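Local coordinates for DUF269-containing protein (PDB 3NJ2) that is of unknown function but belongs to the DUF269 family and is associated with nitrogen fixation in a cyanobacterium, at residues N27-V31 with L147-N151; R72-L77 with H140-D145; I89-R94 with V110-L114; K128-V132 with E163-K167. All blocks are in the same frame, centred on the assembly; numbering follows the deposited sequence.

Contact 1: N27-V31 with L147-N151; sequences NTLLV and LEKLN
L147 and L30 interlock between two helices that run nearly parallel, their local axes 14° apart and 10.9 Å at closest approach, in a helix-helix packing that docks the N-terminal helix 24-33 on the first turns of helix 147-167. The two methyls of L147 part between two neighbours. Its CD1 lies against the root of N27, 3.6 Å from N27 CB, while its other methyl, CD2, meets V31 CG2 at 4.0 Å. L30 answers from the facing helix: with CG anti to the backbone N (chi1 -179°) it extends across the gap, setting CD2 beside L147 CB and the carboxylate end of E148, and CD1 3.9 Å from N151 ND2. Leucine suits both places, being long enough to span the spacing and branched enough to touch two neighbours. Farther out, N151 OD1 accepts a hydrogen bond from S34 OG, and V31 also packs on E59 and I62 of helix 58-62. At the more polar margin E148 bends at chi2 (81°), which folds its carboxylate back toward N27. One water spans the two side chains, donating to N27 OD1 at 2.6 Å and to E148 OE1 at 2.6 Å.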
loop_
_atom_site.group_PDB
_atom_site.type_symbol
_atom_site.label_atom_id
_atom_site.label_comp_id
_atom_site.label_asym_id
_atom_site.label_seq_id
_atom_site.Cartn_x
_atom_site.Cartn_y
_atom_site.Cartn_z
ATOM N N ASN B 27 29.884 8.993 -14.770
ATOM C CA ASN B 27 28.467 9.051 -14.373
ATOM C C ASN B 27 27.583 8.755 -15.592
ATOM O O ASN B 27 26.586 8.030 -15.496
ATOM C CB ASN B 27 28.097 10.433 -13.804
ATOM C CG ASN B 27 28.747 10.728 -12.458
ATOM O OD1 ASN B 27 29.112 9.826 -11.683
ATOM N ND2 ASN B 27 28.891 12.024 -12.169
ATOM N N THR B 28 27.952 9.322 -16.747
ATOM C CA THR B 28 27.144 9.096 -17.961
ATOM C C THR B 28 27.176 7.616 -18.325
ATOM O O THR B 28 26.149 7.044 -18.712
ATOM C CB THR B 28 27.621 10.013 -19.140
ATOM O OG1 THR B 28 27.583 11.381 -18.718
ATOM C CG2 THR B 28 26.761 9.833 -20.407
ATOM N N LEU B 29 28.345 6.991 -18.224
ATOM C CA LEU B 29 28.429 5.573 -18.538
ATOM C C LEU B 29 27.583 4.763 -17.578
ATOM O O LEU B 29 26.862 3.906 -18.028
ATOM C CB LEU B 29 29.864 5.059 -18.553
ATOM C CG LEU B 29 30.518 5.101 -19.961
ATOM C CD1 LEU B 29 31.952 5.486 -19.806
ATOM C CD2 LEU B 29 30.364 3.807 -20.795
ATOM N N LEU B 30 27.613 5.091 -16.282
ATOM C CA LEU B 30 26.814 4.327 -15.293
ATOM C C LEU B 30 25.346 4.458 -15.621
ATOM O O LEU B 30 24.591 3.481 -15.592
ATOM C CB LEU B 30 27.193 4.827 -13.845
ATOM C CG LEU B 30 26.440 4.074 -12.765
ATOM C CD1 LEU B 30 26.745 2.562 -12.768
ATOM C CD2 LEU B 30 26.850 4.726 -11.453
ATOM N N VAL B 31 24.894 5.674 -15.956
ATOM C CA VAL B 31 23.465 5.873 -16.161
ATOM C C VAL B 31 23.014 5.116 -17.391
ATOM O O VAL B 31 21.965 4.555 -17.409
ATOM C CB VAL B 31 23.111 7.390 -16.278
ATOM C CG1 VAL B 31 21.691 7.575 -16.782
ATOM C CG2 VAL B 31 23.296 8.021 -14.872
ATOM N N LEU B 147 25.127 8.659 -7.539
ATOM C CA LEU B 147 24.538 7.740 -8.518
ATOM C C LEU B 147 24.844 6.297 -8.182
ATOM O O LEU B 147 24.000 5.418 -8.355
ATOM C CB LEU B 147 25.079 8.019 -9.950
ATOM C CG LEU B 147 24.320 9.199 -10.552
ATOM C CD1 LEU B 147 25.300 9.686 -11.694
ATOM C CD2 LEU B 147 22.893 8.806 -11.001
ATOM N N GLU B 148 26.081 6.038 -7.742
ATOM C CA GLU B 148 26.501 4.686 -7.312
ATOM C C GLU B 148 25.634 4.138 -6.217
ATOM O O GLU B 148 25.254 2.963 -6.273
ATOM C CB GLU B 148 27.957 4.672 -6.830
ATOM C CG GLU B 148 28.937 4.773 -7.958
ATOM C CD GLU B 148 29.180 6.208 -8.495
ATOM O OE1 GLU B 148 28.703 7.259 -7.938
ATOM O OE2 GLU B 148 29.868 6.256 -9.551
ATOM N N LYS B 149 25.330 4.961 -5.209
ATOM C CA LYS B 149 24.488 4.459 -4.092
ATOM C C LYS B 149 23.065 4.210 -4.554
ATOM O O LYS B 149 22.426 3.250 -4.139
ATOM C CB LYS B 149 24.495 5.395 -2.899
ATOM C CG LYS B 149 25.888 5.474 -2.217
ATOM C CD LYS B 149 25.712 6.135 -0.877
ATOM C CE LYS B 149 27.028 6.208 -0.119
ATOM N NZ LYS B 149 27.605 4.823 -0.146
ATOM N N LEU B 150 22.565 5.090 -5.422
ATOM C CA LEU B 150 21.214 4.834 -6.040
ATOM C C LEU B 150 21.220 3.495 -6.814
ATOM O O LEU B 150 20.286 2.670 -6.654
ATOM C CB LEU B 150 20.960 6.010 -7.018
ATOM C CG LEU B 150 19.707 5.813 -7.938
ATOM C CD1 LEU B 150 18.411 5.682 -7.148
ATOM C CD2 LEU B 150 19.575 6.988 -8.872
ATOM N N ASN B 151 22.231 3.309 -7.643
ATOM C CA ASN B 151 22.239 2.176 -8.501
ATOM C C ASN B 151 22.383 0.892 -7.649
ATOM O O ASN B 151 21.676 -0.083 -7.861
ATOM C CB ASN B 151 23.407 2.251 -9.470
ATOM C CG ASN B 151 23.448 1.050 -10.310
ATOM O OD1 ASN B 151 22.451 0.745 -10.951
ATOM N ND2 ASN B 151 24.592 0.355 -10.359
HETATM O O HOH W 1 28.767 9.573 -9.076
#

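Contact 2: R72-L77 with H140-D145; sequences RREISL and HRFGFD
R141 lays its guanidinium between R73 O and L77 CG, one of two arginine grips that make the tight part of the contact. Extended from CG to NE, the side chain carries its guanidinium to a single carbonyl and holds it side-on: NE donates to I75 O at 2.8 Å and NH2 to the same oxygen at 3.2 Å, a bifurcated clasp near the guanidinium plane. R73 O sits over the centre of one face, 3.2 Å above the plane, and L77 CG lies over the opposite face. An arginine suits this place because it offers both N-H groups at its edge and a flat surface for packing. Next to it L77 CA lies over the face of the H140 ring in a CH-pi contact, 3.9 Å from the centroid; H140 NE2 bonds to G79 O, whereas ND1 is buried without a partner in the model.

In the second grip R72, bent at chi3 (39°), forms a salt bridge, NH1 and NH2 both donating to D145 OD1 at 2.8 and 3.0 Å; NH1 also donates to I67 O. Its NE donates to a water that in turn donates to R141 O. G143 O lies above one face of this guanidinium; at phi 158° a CB on G143 would collide with the carbonyl oxygen of F142 and press on R72 CD, which calls for glycine. By contrast, R73, E74 and S76 are exposed and point away from the loop.

The loop 140-145 joins strand 129-136 to helix 147-167: F142 and F144 meet Y92 of helix 83-104, F144 also packs on L150 and Q153, and its backbone bonds to Y65 and I67.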
loop_
_atom_site.group_PDB
_atom_site.type_symbol
_atom_site.label_atom_id
_atom_site.label_comp_id
_atom_site.label_asym_id
_atom_site.label_seq_id
_atom_site.Cartn_x
_atom_site.Cartn_y
_atom_site.Cartn_z
ATOM N N ARG B 72 19.980 16.937 1.869
ATOM C CA ARG B 72 18.893 16.020 2.149
ATOM C C ARG B 72 18.355 16.123 3.586
ATOM O O ARG B 72 17.098 16.205 3.774
ATOM C CB ARG B 72 19.313 14.603 1.823
ATOM C CG ARG B 72 18.341 13.957 0.959
ATOM C CD ARG B 72 18.790 12.580 0.486
ATOM N NE ARG B 72 19.486 11.705 1.405
ATOM C CZ ARG B 72 20.733 11.278 1.235
ATOM N NH1 ARG B 72 21.498 11.789 0.261
ATOM N NH2 ARG B 72 21.271 10.414 2.103
ATOM N N ARG B 73 19.303 16.138 4.542
ATOM C CA ARG B 73 18.996 16.200 6.005
ATOM C C ARG B 73 18.197 17.454 6.328
ATOM O O ARG B 73 17.436 17.463 7.286
ATOM C CB ARG B 73 20.231 16.027 6.911
ATOM C CG ARG B 73 21.203 17.246 7.064
ATOM C CD ARG B 73 22.278 17.098 8.188
ATOM N NE ARG B 73 23.629 16.974 7.618
ATOM C CZ ARG B 73 24.314 15.829 7.462
ATOM N NH1 ARG B 73 23.824 14.655 7.876
ATOM N NH2 ARG B 73 25.520 15.859 6.902
ATOM N N GLU B 74 18.335 18.489 5.493
ATOM C CA GLU B 74 17.726 19.797 5.674
ATOM C C GLU B 74 16.370 20.009 5.010
ATOM O O GLU B 74 15.809 21.089 5.106
ATOM C CB GLU B 74 18.727 20.920 5.234
ATOM C CG GLU B 74 19.606 21.497 6.355
ATOM C CD GLU B 74 21.079 21.748 5.943
ATOM O OE1 GLU B 74 21.359 21.890 4.727
ATOM O OE2 GLU B 74 21.959 21.800 6.852
ATOM N N ILE B 75 15.845 19.015 4.285
ATOM C CA ILE B 75 14.479 19.099 3.749
ATOM C C ILE B 75 13.440 19.018 4.881
ATOM O O ILE B 75 13.554 18.106 5.740
ATOM C CB ILE B 75 14.227 17.974 2.665
ATOM C CG1 ILE B 75 15.162 18.237 1.475
ATOM C CG2 ILE B 75 12.751 17.888 2.201
ATOM C CD1 ILE B 75 15.198 17.130 0.422
ATOM N N SER B 76 12.456 19.925 4.862
ATOM C CA SER B 76 11.395 19.954 5.851
ATOM C C SER B 76 10.418 18.772 5.691
ATOM O O SER B 76 9.954 18.401 4.579
ATOM C CB SER B 76 10.615 21.283 5.897
ATOM O OG SER B 76 9.482 21.158 6.732
ATOM N N LEU B 77 10.053 18.231 6.831
ATOM C CA LEU B 77 9.001 17.250 6.911
ATOM C C LEU B 77 7.588 17.829 7.141
ATOM O O LEU B 77 6.619 17.105 7.253
ATOM C CB LEU B 77 9.393 16.173 7.981
ATOM C CG LEU B 77 10.673 15.340 7.851
ATOM C CD1 LEU B 77 10.565 14.282 8.854
ATOM C CD2 LEU B 77 10.859 14.661 6.483
ATOM N N HIS B 140 9.887 12.689 2.676
ATOM C CA HIS B 140 10.147 14.001 1.991
ATOM C C HIS B 140 11.627 14.089 1.589
ATOM O O HIS B 140 11.950 14.798 0.613
ATOM C CB HIS B 140 9.855 15.187 2.949
ATOM C CG HIS B 140 8.505 15.148 3.584
ATOM N ND1 HIS B 140 8.002 14.074 4.311
ATOM C CD2 HIS B 140 7.505 16.059 3.541
ATOM C CE1 HIS B 140 6.774 14.365 4.730
ATOM N NE2 HIS B 140 6.438 15.553 4.242
ATOM N N ARG B 141 12.548 13.494 2.370
ATOM C CA ARG B 141 14.026 13.518 2.179
ATOM C C ARG B 141 14.567 12.399 1.253
ATOM O O ARG B 141 15.770 12.132 1.293
ATOM C CB ARG B 141 14.666 13.384 3.528
ATOM C CG ARG B 141 14.284 14.569 4.456
ATOM C CD ARG B 141 15.040 14.503 5.794
ATOM N NE ARG B 141 14.525 15.608 6.611
ATOM C CZ ARG B 141 14.747 15.720 7.922
ATOM N NH1 ARG B 141 15.438 14.774 8.557
ATOM N NH2 ARG B 141 14.315 16.799 8.561
ATOM N N PHE B 142 13.627 11.714 0.548
ATOM C CA PHE B 142 14.006 10.552 -0.309
ATOM C C PHE B 142 15.115 10.988 -1.236
ATOM O O PHE B 142 15.005 12.008 -1.929
ATOM C CB PHE B 142 12.809 10.077 -1.106
ATOM C CG PHE B 142 13.072 8.871 -1.897
ATOM C CD1 PHE B 142 13.197 7.617 -1.271
ATOM C CD2 PHE B 142 13.265 9.002 -3.266
ATOM C CE1 PHE B 142 13.433 6.481 -2.046
ATOM C CE2 PHE B 142 13.464 7.891 -4.038
ATOM C CZ PHE B 142 13.620 6.659 -3.447
ATOM N N GLY B 143 16.129 10.153 -1.320
ATOM C CA GLY B 143 17.262 10.492 -2.203
ATOM C C GLY B 143 18.520 9.752 -1.773
ATOM O O GLY B 143 18.523 9.012 -0.740
ATOM N N PHE B 144 19.579 9.901 -2.597
ATOM C CA PHE B 144 20.815 9.144 -2.431
ATOM C C PHE B 144 22.048 9.990 -2.587
ATOM O O PHE B 144 22.025 10.979 -3.317
ATOM C CB PHE B 144 20.866 8.005 -3.473
ATOM C CG PHE B 144 19.649 7.058 -3.417
ATOM C CD1 PHE B 144 19.705 5.875 -2.702
ATOM C CD2 PHE B 144 18.419 7.449 -3.995
ATOM C CE1 PHE B 144 18.527 5.058 -2.640
ATOM C CE2 PHE B 144 17.243 6.641 -3.885
ATOM C CZ PHE B 144 17.333 5.441 -3.227
ATOM N N ASP B 145 23.098 9.679 -1.815
ATOM C CA ASP B 145 24.308 10.522 -1.916
ATOM C C ASP B 145 24.935 10.648 -3.289
ATOM O O ASP B 145 25.484 11.675 -3.616
ATOM C CB ASP B 145 25.421 10.069 -0.975
ATOM C CG ASP B 145 24.996 10.076 0.489
ATOM O OD1 ASP B 145 23.984 10.740 0.852
ATOM O OD2 ASP B 145 25.711 9.363 1.255
HETATM O O HOH W 2 17.390 11.002 3.032
#

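Contact 3: I89-R94 with V110-L114; sequences ILCYFR and VVVDL
V110, near the start of strand 109-114, sets both methyls against the turn of F93 and R94. Its chi1 of 179° turns CG1 toward F93 CB, at 3.8 Å, and L90 CD1, at 4.0 Å, and CG2 toward F93 O, at 3.7 Å. Its carbonyl accepts from a water that R94 NE reaches with its own N-H. L90 CG stacks on one face of the R94 guanidinium, and R94 makes a cation-pi contact with Y47.

V112, two residues on, receives three side chains. L90 CD1 slides past it to 3.7 Å from V112 CG2, I89 CG2 crosses to V112 CG1, and F93 CD2 approaches V112 CG2 obliquely. Compact beta-branched valines suit a strand that must lie close beneath a helix. L114 then meets I89 tip to tip, its CD1 3.7 Å from I89 CD1.

The local axes lie 148° apart, so helix 83-104 runs roughly antiparallel to the strand it precedes, in alpha/beta layer packing. It covers one face of the antiparallel sheet, where F93 continues onto A122, V132 and R134 of the two next strands; V111 and D113 point from the other face and pack against D113 and V111 of the second subunit.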
loop_
_atom_site.group_PDB
_atom_site.type_symbol
_atom_site.label_atom_id
_atom_site.label_comp_id
_atom_site.label_asym_id
_atom_site.label_seq_id
_atom_site.Cartn_x
_atom_site.Cartn_y
_atom_site.Cartn_z
ATOM N N ILE B 89 9.499 8.348 -5.580
ATOM C CA ILE B 89 9.593 7.104 -4.843
ATOM C C ILE B 89 8.751 6.047 -5.569
ATOM O O ILE B 89 9.266 4.891 -5.654
ATOM C CB ILE B 89 8.949 7.293 -3.458
ATOM C CG1 ILE B 89 9.659 8.371 -2.717
ATOM C CG2 ILE B 89 8.980 5.938 -2.634
ATOM C CD1 ILE B 89 9.021 8.764 -1.375
ATOM N N LEU B 90 7.562 6.341 -6.144
ATOM C CA LEU B 90 6.793 5.341 -6.904
ATOM C C LEU B 90 7.605 4.841 -8.098
ATOM O O LEU B 90 7.702 3.617 -8.294
ATOM C CB LEU B 90 5.485 5.982 -7.332
ATOM C CG LEU B 90 4.259 5.178 -7.668
ATOM C CD1 LEU B 90 4.029 4.037 -6.671
ATOM C CD2 LEU B 90 3.119 6.197 -7.562
ATOM N N CYS B 91 8.317 5.745 -8.767
ATOM C CA CYS B 91 9.078 5.326 -9.938
ATOM C C CYS B 91 10.265 4.458 -9.620
ATOM O O CYS B 91 10.546 3.471 -10.351
ATOM C CB CYS B 91 9.538 6.526 -10.764
ATOM S SG CYS B 91 8.124 7.273 -11.743
ATOM N N TYR B 92 10.910 4.714 -8.478
ATOM C CA TYR B 92 11.969 3.858 -7.938
ATOM C C TYR B 92 11.471 2.462 -7.718
ATOM O O TYR B 92 12.066 1.457 -8.246
ATOM C CB TYR B 92 12.493 4.489 -6.628
ATOM C CG TYR B 92 13.585 3.739 -5.938
ATOM C CD1 TYR B 92 14.929 3.799 -6.406
ATOM C CD2 TYR B 92 13.324 3.012 -4.795
ATOM C CE1 TYR B 92 15.982 3.135 -5.736
ATOM C CE2 TYR B 92 14.353 2.411 -4.120
ATOM C CZ TYR B 92 15.671 2.468 -4.612
ATOM O OH TYR B 92 16.653 1.795 -3.947
ATOM N N PHE B 93 10.338 2.325 -7.035
ATOM C CA PHE B 93 9.812 0.973 -6.788
ATOM C C PHE B 93 9.263 0.300 -8.033
ATOM O O PHE B 93 9.328 -0.925 -8.127
ATOM C CB PHE B 93 8.925 0.921 -5.527
ATOM C CG PHE B 93 9.755 1.127 -4.266
ATOM C CD1 PHE B 93 10.476 0.043 -3.767
ATOM C CD2 PHE B 93 9.792 2.391 -3.575
ATOM C CE1 PHE B 93 11.261 0.261 -2.718
ATOM C CE2 PHE B 93 10.635 2.593 -2.498
ATOM C CZ PHE B 93 11.368 1.502 -2.065
ATOM N N ARG B 94 8.684 1.111 -8.949
ATOM C CA ARG B 94 8.240 0.523 -10.249
ATOM C C ARG B 94 9.418 0.060 -11.063
ATOM O O ARG B 94 9.274 -0.942 -11.865
ATOM C CB ARG B 94 7.517 1.585 -11.064
ATOM C CG ARG B 94 6.044 1.826 -10.510
ATOM C CD ARG B 94 5.552 3.169 -11.116
ATOM N NE ARG B 94 4.151 3.363 -10.748
ATOM C CZ ARG B 94 3.512 4.539 -10.767
ATOM N NH1 ARG B 94 4.148 5.676 -11.099
ATOM N NH2 ARG B 94 2.253 4.578 -10.376
ATOM N N VAL B 110 2.825 -2.351 -7.729
ATOM C CA VAL B 110 3.525 -1.501 -6.775
ATOM C C VAL B 110 2.548 -0.584 -6.069
ATOM O O VAL B 110 1.657 0.079 -6.732
ATOM C CB VAL B 110 4.606 -0.657 -7.501
ATOM C CG1 VAL B 110 5.331 0.251 -6.495
ATOM C CG2 VAL B 110 5.648 -1.532 -8.239
ATOM N N VAL B 111 2.679 -0.456 -4.727
ATOM C CA VAL B 111 2.047 0.615 -3.973
ATOM C C VAL B 111 3.049 1.287 -3.052
ATOM O O VAL B 111 3.853 0.629 -2.382
ATOM C CB VAL B 111 0.900 -0.031 -3.117
ATOM C CG1 VAL B 111 0.512 0.771 -1.808
ATOM C CG2 VAL B 111 -0.252 -0.302 -3.999
ATOM N N VAL B 112 2.966 2.587 -3.012
ATOM C CA VAL B 112 3.701 3.432 -2.051
ATOM C C VAL B 112 2.667 4.169 -1.178
ATOM O O VAL B 112 1.835 4.968 -1.690
ATOM C CB VAL B 112 4.735 4.379 -2.717
ATOM C CG1 VAL B 112 5.317 5.358 -1.692
ATOM C CG2 VAL B 112 5.822 3.589 -3.500
ATOM N N ASP B 113 2.608 3.804 0.092
ATOM C CA ASP B 113 1.628 4.395 0.956
ATOM C C ASP B 113 2.380 5.218 2.028
ATOM O O ASP B 113 3.220 4.700 2.763
ATOM C CB ASP B 113 0.848 3.319 1.647
ATOM C CG ASP B 113 -0.300 3.864 2.521
ATOM O OD1 ASP B 113 -1.086 4.740 2.062
ATOM O OD2 ASP B 113 -0.472 3.425 3.624
ATOM N N LEU B 114 2.107 6.524 2.027
ATOM C CA LEU B 114 2.705 7.429 3.005
ATOM C C LEU B 114 1.713 8.268 3.743
ATOM O O LEU B 114 0.735 8.769 3.161
ATOM C CB LEU B 114 3.786 8.331 2.315
ATOM C CG LEU B 114 4.993 7.563 1.692
ATOM C CD1 LEU B 114 5.851 8.325 0.576
ATOM C CD2 LEU B 114 5.987 7.090 2.843
HETATM O O HOH W 3 2.195 1.475 -9.292
#

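Contact 4: K128-V132 with E163-K167; sequences KLMVV and ELVNK
L164 meets the flat groups of this contact, which are backbone peptides and not rings: its CD1 sits beyond the oxygen end of one carbonyl, 3.6 Å from M130 O, and beside the C=O bond of the next, 3.7 Å from V131 O. A leucine suits the position because its tip can slip into the corner where the chain turns at V131 and cover the carbonyls with a methyl. L129, with CG anti to the backbone N (chi1 -179°), extends to the helix, laying CD2 3.8 Å from V165 CA and 4.0 Å from L164 O. These contacts rest the last turn of helix 147-167 on the start of strand 129-136, which is outermost within the chain in a three-stranded antiparallel meander. The corner at V131 is a classic beta bulge, in which V131 and V132 both face V124 of the neighbouring strand. It turns V131 CG1 to V165 CG2, 3.7 Å apart. M130 points the opposite way, toward L123 and W125, and meets M130 of the second subunit. K128 and M130 also form backbone hydrogen bonds with that subunit, while L164 packs on its K128.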
loop_
_atom_site.group_PDB
_atom_site.type_symbol
_atom_site.label_atom_id
_atom_site.label_comp_id
_atom_site.label_asym_id
_atom_site.label_seq_id
_atom_site.Cartn_x
_atom_site.Cartn_y
_atom_site.Cartn_z
ATOM N N LYS B 128 0.674 -13.910 -4.821
ATOM C CA LYS B 128 0.466 -13.491 -3.414
ATOM C C LYS B 128 1.790 -13.453 -2.714
ATOM O O LYS B 128 1.897 -13.593 -1.505
ATOM C CB LYS B 128 -0.547 -14.440 -2.714
ATOM C CG LYS B 128 -1.940 -14.396 -3.368
ATOM C CD LYS B 128 -3.021 -15.155 -2.644
ATOM C CE LYS B 128 -4.312 -14.945 -3.408
ATOM N NZ LYS B 128 -5.415 -15.691 -2.759
ATOM N N LEU B 129 2.855 -13.183 -3.448
ATOM C CA LEU B 129 4.196 -13.123 -2.890
ATOM C C LEU B 129 4.621 -11.649 -2.744
ATOM O O LEU B 129 4.623 -10.906 -3.767
ATOM C CB LEU B 129 5.161 -13.798 -3.831
ATOM C CG LEU B 129 6.586 -13.796 -3.293
ATOM C CD1 LEU B 129 6.932 -14.602 -1.936
ATOM C CD2 LEU B 129 7.346 -14.312 -4.503
ATOM N N MET B 130 4.972 -11.228 -1.529
ATOM C CA MET B 130 5.616 -9.922 -1.341
ATOM C C MET B 130 7.067 -9.930 -1.703
ATOM O O MET B 130 7.965 -10.495 -0.944
ATOM C CB MET B 130 5.513 -9.538 0.133
ATOM C CG MET B 130 4.207 -9.580 0.705
ATOM S SD MET B 130 3.077 -8.438 -0.041
ATOM C CE MET B 130 4.211 -6.834 -0.345
ATOM N N VAL B 131 7.387 -9.362 -2.874
ATOM C CA VAL B 131 8.791 -9.321 -3.330
ATOM C C VAL B 131 9.585 -8.105 -2.855
ATOM O O VAL B 131 10.828 -8.196 -2.855
ATOM C CB VAL B 131 8.926 -9.540 -4.896
ATOM C CG1 VAL B 131 8.466 -10.964 -5.284
ATOM C CG2 VAL B 131 8.175 -8.427 -5.734
ATOM N N VAL B 132 8.897 -7.001 -2.473
ATOM C CA VAL B 132 9.589 -5.885 -1.757
ATOM C C VAL B 132 8.594 -5.507 -0.711
ATOM O O VAL B 132 7.413 -5.378 -1.013
ATOM C CB VAL B 132 9.812 -4.673 -2.637
ATOM C CG1 VAL B 132 10.352 -3.483 -1.764
ATOM C CG2 VAL B 132 10.764 -5.020 -3.736
ATOM N N GLU B 163 15.333 -13.258 -6.022
ATOM C CA GLU B 163 15.646 -14.457 -5.183
ATOM C C GLU B 163 14.377 -14.971 -4.528
ATOM O O GLU B 163 14.114 -16.199 -4.477
ATOM C CB GLU B 163 16.684 -14.138 -4.166
ATOM C CG GLU B 163 18.140 -13.977 -4.650
ATOM C CD GLU B 163 19.035 -13.422 -3.515
ATOM O OE1 GLU B 163 18.543 -13.210 -2.335
ATOM O OE2 GLU B 163 20.242 -13.183 -3.801
ATOM N N LEU B 164 13.493 -14.060 -4.116
ATOM C CA LEU B 164 12.245 -14.503 -3.508
ATOM C C LEU B 164 11.333 -15.226 -4.460
ATOM O O LEU B 164 10.809 -16.257 -4.096
ATOM C CB LEU B 164 11.508 -13.302 -2.842
ATOM C CG LEU B 164 12.080 -12.804 -1.542
ATOM C CD1 LEU B 164 11.429 -11.438 -1.176
ATOM C CD2 LEU B 164 11.901 -13.816 -0.464
ATOM N N VAL B 165 11.161 -14.710 -5.675
ATOM C CA VAL B 165 10.332 -15.391 -6.667
ATOM C C VAL B 165 10.937 -16.798 -6.961
ATOM O O VAL B 165 10.182 -17.778 -7.025
ATOM C CB VAL B 165 10.278 -14.641 -8.001
ATOM C CG1 VAL B 165 9.367 -15.374 -9.051
ATOM C CG2 VAL B 165 9.793 -13.242 -7.809
ATOM N N ASN B 166 12.274 -16.887 -7.057
ATOM C CA ASN B 166 12.922 -18.176 -7.353
ATOM C C ASN B 166 12.703 -19.125 -6.189
ATOM O O ASN B 166 12.603 -20.343 -6.370
ATOM C CB ASN B 166 14.395 -17.969 -7.534
ATOM C CG ASN B 166 14.719 -17.379 -8.859
ATOM O OD1 ASN B 166 13.969 -17.583 -9.817
ATOM N ND2 ASN B 166 15.891 -16.754 -8.953
ATOM N N LYS B 167 12.618 -18.587 -4.981
ATOM C CA LYS B 167 12.488 -19.459 -3.792
ATOM C C LYS B 167 11.027 -19.915 -3.582
ATOM O O LYS B 167 10.828 -21.096 -3.113
ATOM C CB LYS B 167 13.065 -18.709 -2.591
ATOM C CG LYS B 167 13.135 -19.473 -1.317
ATOM C CD LYS B 167 14.135 -18.756 -0.436
ATOM C CE LYS B 167 14.060 -19.261 0.993
ATOM N NZ LYS B 167 15.117 -18.647 1.845
#

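Contacts 1 and 2 lie at the surface, contact 3 is partly buried and contact 4 is buried, and the chemistry follows: the outer pair combines apolar packing with water bridges and, in contact 2, an ion pair, whereas contact 4 is made by apolar side chains, partly against backbone carbonyls, and contact 3 keeps just one water bridge at its margin. Helix 147-167 carries both contact 1, at its start, and contact 4, at its end, with nearest atoms about 13 Å apart. Contacts 3 and 4 reach the same sheet, touching through F93 and V132, and both meet the second subunit. From contact 2, F144 touches contact 1, and F142 and F144 touch contact 3, tying the helical end to the sheet-covering helix.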